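PDB 5Y9S: Vv2_1132 from Vibrio vulnificus CMCP6, which probably acts as a tetrameric LysR-type transcriptional regulator, binding DNA through a helix-turn-helix domain under the control of a periplasmic-binding-protein-like regulatory domain. Local coordinates for residues D[155-160]-D[208-213]; D[110-115]-D[253-258]. All blocks are in the same frame, centred on the assembly; numbering follows the deposited sequence.

Interaction 1 of 2, residues D[155-160]-D[208-213]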
loop_
_atom_site.group_PDB
_atom_site.type_symbol
_atom_site.label_atom_id
_atom_site.label_comp_id
_atom_site.label_asym_id
_atom_site.label_seq_id
_atom_site.Cartn_x
_atom_site.Cartn_y
_atom_site.Cartn_z
ATOM N N PHE D 155 10.111 -29.460 16.656
ATOM C CA PHE D 155 10.576 -30.756 16.170
ATOM C C PHE D 155 11.176 -30.563 14.789
ATOM O O PHE D 155 10.595 -29.858 13.958
ATOM C CB PHE D 155 9.429 -31.756 16.118
ATOM C CG PHE D 155 8.957 -32.181 17.457
ATOM C CD1 PHE D 155 8.049 -31.407 18.159
ATOM C CD2 PHE D 155 9.427 -33.349 18.030
ATOM C CE1 PHE D 155 7.615 -31.789 19.411
ATOM C CE2 PHE D 155 9.001 -33.741 19.283
ATOM C CZ PHE D 155 8.098 -32.963 19.979
ATOM N N THR D 156 12.338 -31.168 14.547
ATOM C CA THR D 156 13.020 -30.948 13.275
ATOM C C THR D 156 14.024 -32.063 13.020
ATOM O O THR D 156 14.443 -32.774 13.936
ATOM C CB THR D 156 13.729 -29.587 13.254
ATOM O OG1 THR D 156 14.154 -29.275 11.919
ATOM C CG2 THR D 156 14.932 -29.612 14.189
ATOM N N TYR D 157 14.385 -32.215 11.750
ATOM C CA TYR D 157 15.507 -33.057 11.348
ATOM C C TYR D 157 16.818 -32.314 11.599
ATOM O O TYR D 157 16.880 -31.083 11.500
ATOM C CB TYR D 157 15.402 -33.436 9.865
ATOM C CG TYR D 157 14.187 -34.264 9.454
ATOM C CD1 TYR D 157 14.045 -35.579 9.878
ATOM C CD2 TYR D 157 13.195 -33.729 8.631
ATOM C CE1 TYR D 157 12.953 -36.343 9.515
ATOM C CE2 TYR D 157 12.088 -34.486 8.255
ATOM C CZ TYR D 157 11.977 -35.798 8.709
ATOM O OH TYR D 157 10.903 -36.580 8.362
ATOM N N ASN D 158 17.870 -33.072 11.925
ATOM C CA ASN D 158 19.128 -32.471 12.375
ATOM C C ASN D 158 19.687 -31.517 11.326
ATOM O O ASN D 158 19.466 -31.680 10.128
ATOM C CB ASN D 158 20.161 -33.551 12.685
ATOM C CG ASN D 158 20.522 -34.364 11.461
ATOM O OD1 ASN D 158 21.119 -33.847 10.516
ATOM N ND2 ASN D 158 20.147 -35.641 11.461
ATOM N N ILE D 159 20.430 -30.517 11.780
ATOM C CA ILE D 159 20.857 -29.413 10.926
ATOM C C ILE D 159 22.365 -29.500 10.728
ATOM O O ILE D 159 23.137 -29.417 11.692
ATOM C CB ILE D 159 20.449 -28.048 11.508
ATOM C CG1 ILE D 159 19.058 -28.124 12.148
ATOM C CG2 ILE D 159 20.481 -26.979 10.426
ATOM C CD1 ILE D 159 19.093 -28.405 13.641
ATOM N N SER D 160 22.779 -29.682 9.480
ATOM C CA SER D 160 24.173 -29.528 9.086
ATOM C C SER D 160 24.394 -28.066 8.707
ATOM O O SER D 160 23.770 -27.567 7.762
ATOM C CB SER D 160 24.505 -30.457 7.917
ATOM O OG SER D 160 25.880 -30.794 7.893
ATOM N N HIS D 208 14.599 -27.900 -2.003
ATOM C CA HIS D 208 14.699 -26.981 -0.878
ATOM C C HIS D 208 14.095 -27.560 0.397
ATOM O O HIS D 208 13.523 -26.838 1.217
ATOM C CB HIS D 208 14.057 -25.647 -1.254
ATOM C CG HIS D 208 14.658 -25.030 -2.482
ATOM N ND1 HIS D 208 15.990 -24.670 -2.558
ATOM C CD2 HIS D 208 14.121 -24.740 -3.692
ATOM C CE1 HIS D 208 16.245 -24.179 -3.759
ATOM N NE2 HIS D 208 15.128 -24.208 -4.465
ATOM N N THR D 209 14.222 -28.861 0.573
ATOM C CA THR D 209 13.791 -29.558 1.769
ATOM C C THR D 209 15.014 -30.140 2.457
ATOM O O THR D 209 16.047 -30.378 1.830
ATOM C CB THR D 209 12.829 -30.691 1.419
ATOM O OG1 THR D 209 13.506 -31.618 0.555
ATOM C CG2 THR D 209 11.621 -30.155 0.699
ATOM N N PHE D 210 14.880 -30.429 3.745
ATOM C CA PHE D 210 15.972 -31.139 4.397
ATOM C C PHE D 210 16.241 -32.489 3.730
ATOM O O PHE D 210 17.405 -32.865 3.518
ATOM C CB PHE D 210 15.683 -31.355 5.873
ATOM C CG PHE D 210 16.696 -32.233 6.536
ATOM C CD1 PHE D 210 17.933 -31.718 6.897
ATOM C CD2 PHE D 210 16.444 -33.580 6.759
ATOM C CE1 PHE D 210 18.886 -32.513 7.488
ATOM C CE2 PHE D 210 17.402 -34.386 7.374
ATOM C CZ PHE D 210 18.616 -33.845 7.750
ATOM N N LEU D 211 15.181 -33.234 3.386
ATOM C CA LEU D 211 15.405 -34.613 2.961
ATOM C C LEU D 211 16.102 -34.681 1.617
ATOM O O LEU D 211 16.848 -35.629 1.360
ATOM C CB LEU D 211 14.087 -35.401 2.944
ATOM C CG LEU D 211 13.513 -35.535 4.356
ATOM C CD1 LEU D 211 12.092 -36.046 4.330
ATOM C CD2 LEU D 211 14.417 -36.431 5.158
ATOM N N SER D 212 15.896 -33.687 0.761
ATOM C CA SER D 212 16.640 -33.639 -0.491
ATOM C C SER D 212 18.132 -33.480 -0.235
ATOM O O SER D 212 18.967 -34.117 -0.894
ATOM C CB SER D 212 16.128 -32.480 -1.336
ATOM O OG SER D 212 17.031 -32.157 -2.370
ATOM N N LYS D 213 18.482 -32.592 0.693
ATOM C CA LYS D 213 19.872 -32.332 1.017
ATOM C C LYS D 213 20.526 -33.516 1.704
ATOM O O LYS D 213 21.757 -33.563 1.789
ATOM C CB LYS D 213 19.955 -31.085 1.890
ATOM C CG LYS D 213 19.301 -29.876 1.231
ATOM C CD LYS D 213 18.944 -28.818 2.252
ATOM C CE LYS D 213 18.437 -27.577 1.558
ATOM N NZ LYS D 213 19.057 -27.463 0.210
#
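Tyr-157 and Phe-210 meet across the cleft between the two subdomains of the LysR regulatory domain, a periplasmic-binding-protein fold; the tyrosine closes strand 153-157 of one subdomain and the phenylalanine starts helix 210-220 of the other. Tracing Tyr-157 outward, its CB lies over the Phe-210 ring face, 3.6 Å from the ring centroid and 26° off the normal, a CH-pi contact displaced toward the ring's rim. The next atom, CG, is 3.6 Å from Phe-210 CD2. From here the tyrosine ring departs sidelong: the two ring planes are inclined by only 10°, yet their centroids are 5.4 Å apart, so overlap is slight and CB, not the ring, provides the face contact. With Tyr-157 CG anti to its carbonyl carbon (chi1 -63°), the ring reaches Leu-211, whose CD2 sits 4.3 Å above the tyrosine plane over its centre. Farther along, Tyr-157 CE2 approaches Leu-211 CD1 at 4.2 Å, and at the tip OH packs against His-254. The remaining contact is softer evidence: the Asn-158 amide stands perpendicular to the Phe-210 ring, OD1 3.7 Å from CZ, but this asparagine is poorly ordered. Strand 277-286 backs the site, with Ile-279 touching both Phe-210 and Leu-211. The helix start that carries these two side chains is capped by Thr-209, whose OG1 accepts Ser-212 N at 3.2 Å.

Interaction 2 of 2, residues D[110-115]-D[253-258]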
loop_
_atom_site.group_PDB
_atom_site.type_symbol
_atom_site.label_atom_id
_atom_site.label_comp_id
_atom_site.label_asym_id
_atom_site.label_seq_id
_atom_site.Cartn_x
_atom_site.Cartn_y
_atom_site.Cartn_z
ATOM N N ALA D 110 4.347 -33.125 11.219
ATOM C CA ALA D 110 3.112 -32.857 11.945
ATOM C C ALA D 110 2.055 -33.950 11.777
ATOM O O ALA D 110 1.122 -34.001 12.586
ATOM C CB ALA D 110 2.538 -31.508 11.508
ATOM N N VAL D 111 2.154 -34.815 10.760
ATOM C CA VAL D 111 1.112 -35.806 10.528
ATOM C C VAL D 111 1.559 -37.226 10.860
ATOM O O VAL D 111 0.733 -38.029 11.305
ATOM C CB VAL D 111 0.545 -35.734 9.089
ATOM C CG1 VAL D 111 0.313 -34.298 8.670
ATOM C CG2 VAL D 111 1.446 -36.428 8.087
ATOM N N ASN D 112 2.835 -37.559 10.690
ATOM C CA ASN D 112 3.288 -38.930 10.887
ATOM C C ASN D 112 4.251 -39.076 12.054
ATOM O O ASN D 112 4.617 -40.209 12.400
ATOM C CB ASN D 112 3.938 -39.455 9.603
ATOM C CG ASN D 112 4.658 -38.364 8.842
ATOM O OD1 ASN D 112 5.545 -37.698 9.389
ATOM N ND2 ASN D 112 4.265 -38.151 7.578
ATOM N N LEU D 113 4.663 -37.976 12.686
ATOM C CA LEU D 113 5.467 -38.065 13.896
ATOM C C LEU D 113 4.684 -37.637 15.130
ATOM O O LEU D 113 4.486 -38.446 16.038
ATOM C CB LEU D 113 6.751 -37.232 13.768
ATOM C CG LEU D 113 7.724 -37.443 14.935
ATOM C CD1 LEU D 113 8.360 -38.816 14.834
ATOM C CD2 LEU D 113 8.794 -36.357 14.978
ATOM N N LEU D 114 4.213 -36.390 15.179
ATOM C CA LEU D 114 3.595 -35.895 16.408
ATOM C C LEU D 114 2.392 -36.725 16.857
ATOM O O LEU D 114 2.368 -37.150 18.024
ATOM C CB LEU D 114 3.259 -34.406 16.237
ATOM C CG LEU D 114 4.527 -33.567 16.051
ATOM C CD1 LEU D 114 4.218 -32.098 16.058
ATOM C CD2 LEU D 114 5.555 -33.897 17.132
ATOM N N PRO D 115 1.392 -37.013 16.020
ATOM C CA PRO D 115 0.241 -37.778 16.534
ATOM C C PRO D 115 0.623 -39.136 17.099
ATOM O O PRO D 115 0.094 -39.548 18.140
ATOM C CB PRO D 115 -0.670 -37.905 15.302
ATOM C CG PRO D 115 -0.313 -36.738 14.453
ATOM C CD PRO D 115 1.164 -36.540 14.640
ATOM N N MET D 253 11.784 -44.195 7.586
ATOM C CA MET D 253 11.065 -45.368 8.076
ATOM C C MET D 253 9.779 -44.986 8.786
ATOM O O MET D 253 8.765 -45.658 8.622
ATOM C CB MET D 253 11.936 -46.209 9.029
ATOM C CG MET D 253 12.914 -47.154 8.364
ATOM S SD MET D 253 12.054 -48.518 7.581
ATOM C CE MET D 253 11.233 -49.333 8.927
ATOM N N HIS D 254 9.787 -43.909 9.576
ATOM C CA HIS D 254 8.628 -43.674 10.435
ATOM C C HIS D 254 7.370 -43.309 9.650
ATOM O O HIS D 254 6.264 -43.359 10.206
ATOM C CB HIS D 254 8.935 -42.585 11.475
ATOM C CG HIS D 254 8.829 -41.191 10.949
ATOM N ND1 HIS D 254 9.907 -40.499 10.442
ATOM C CD2 HIS D 254 7.766 -40.359 10.851
ATOM C CE1 HIS D 254 9.514 -39.294 10.060
ATOM N NE2 HIS D 254 8.217 -39.187 10.290
ATOM N N VAL D 255 7.513 -42.969 8.367
ATOM C CA VAL D 255 6.358 -42.623 7.545
ATOM C C VAL D 255 5.686 -43.848 6.935
ATOM O O VAL D 255 4.528 -43.753 6.511
ATOM C CB VAL D 255 6.805 -41.606 6.473
ATOM C CG1 VAL D 255 5.708 -41.304 5.492
ATOM C CG2 VAL D 255 7.250 -40.315 7.148
ATOM N N ILE D 256 6.338 -45.015 6.946
ATOM C CA ILE D 256 5.840 -46.180 6.227
ATOM C C ILE D 256 5.594 -47.373 7.143
ATOM O O ILE D 256 5.478 -48.501 6.660
ATOM C CB ILE D 256 6.802 -46.580 5.094
ATOM C CG1 ILE D 256 8.202 -46.762 5.668
ATOM C CG2 ILE D 256 6.822 -45.529 4.028
ATOM C CD1 ILE D 256 9.204 -47.414 4.721
ATOM N N GLU D 257 5.543 -47.157 8.457
ATOM C CA GLU D 257 5.417 -48.278 9.387
ATOM C C GLU D 257 4.209 -49.138 9.047
ATOM O O GLU D 257 4.306 -50.369 9.011
ATOM C CB GLU D 257 5.322 -47.760 10.823
ATOM C CG GLU D 257 5.520 -48.824 11.901
ATOM C CD GLU D 257 5.160 -48.329 13.307
ATOM O OE1 GLU D 257 5.262 -47.109 13.569
ATOM O OE2 GLU D 257 4.771 -49.163 14.152
ATOM N N GLU D 258 3.072 -48.499 8.751
ATOM C CA GLU D 258 1.838 -49.216 8.447
ATOM C C GLU D 258 1.844 -49.811 7.044
ATOM O O GLU D 258 1.331 -50.916 6.845
ATOM C CB GLU D 258 0.641 -48.286 8.616
ATOM C CG GLU D 258 -0.706 -48.971 8.484
ATOM C CD GLU D 258 -1.840 -48.091 8.975
ATOM O OE1 GLU D 258 -2.487 -47.411 8.140
ATOM O OE2 GLU D 258 -2.069 -48.066 10.203
#
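Asn-112 and His-254 form the centre of a second contact over the cleft of this periplasmic-binding-protein-like domain, between the junction of helices 107-112 and 114-120 and the loop that leads from strand 248-252 into helix 257-261. The backbones come close here, with Asn-112 CA and Val-255 CA 5.9 Å apart. In the first shell the Asn-112 amide group lies at the imidazole's edge, beside NE2, its plane tilted 67° from the ring. His-254 CG sits between its backbone N and carbonyl carbon (chi1 80°), which brings the ring to Asn-112. The same asparagine also offers its backbone, O lying 3.5 Å from His-254 CD2. Its amide carbon CG packs 3.7 Å from Val-255 CG2, an apolar neighbour for a polar group. That methyl does double duty: Val-255 CG2 is 3.5 Å above the imidazole plane, off centre toward the rim. Leu-113 CD1 also lies over a face of the ring, and Leu-113 CB is 4.3 Å from His-254 NE2. Further out, Glu-180 of strand 172-186 is hydrogen-bonded through OE1 to His-254 ND1, which fixes the rotation of the ring. Beyond the helix junction, Ser-237 OG of a third subunit is hydrogen-bonded to Ala-110 O. The loop bearing the histidine is itself held in a tight turn by Ile-256 N donating to Met-253 O at 3.0 Å.

Overall arrangement
Interactions 1 and 2 bridge the same two subdomains; the centres of the two contacts lie about 16 Å apart, and segments 155-160 and 208-213 fall within the chain loop that 110-115 and 253-258 close. They also touch directly: Tyr-157 OH packs 3.5 Å from His-254 CE1, and Phe-155 CD1 lies 3.7 Å from Leu-114 CD2. The first of these pairs crosses between subdomains, whereas the second stays within one. Both contacts thus border the cleft where LysR-type regulators commonly bind effectors, although no effector is identified here. Their surroundings in the tetramer differ: interaction 1 abuts Pro-54, Asp-57 and Thr-59 of a second subunit, and interaction 2 abuts Leu-234 and Ser-237 of a third.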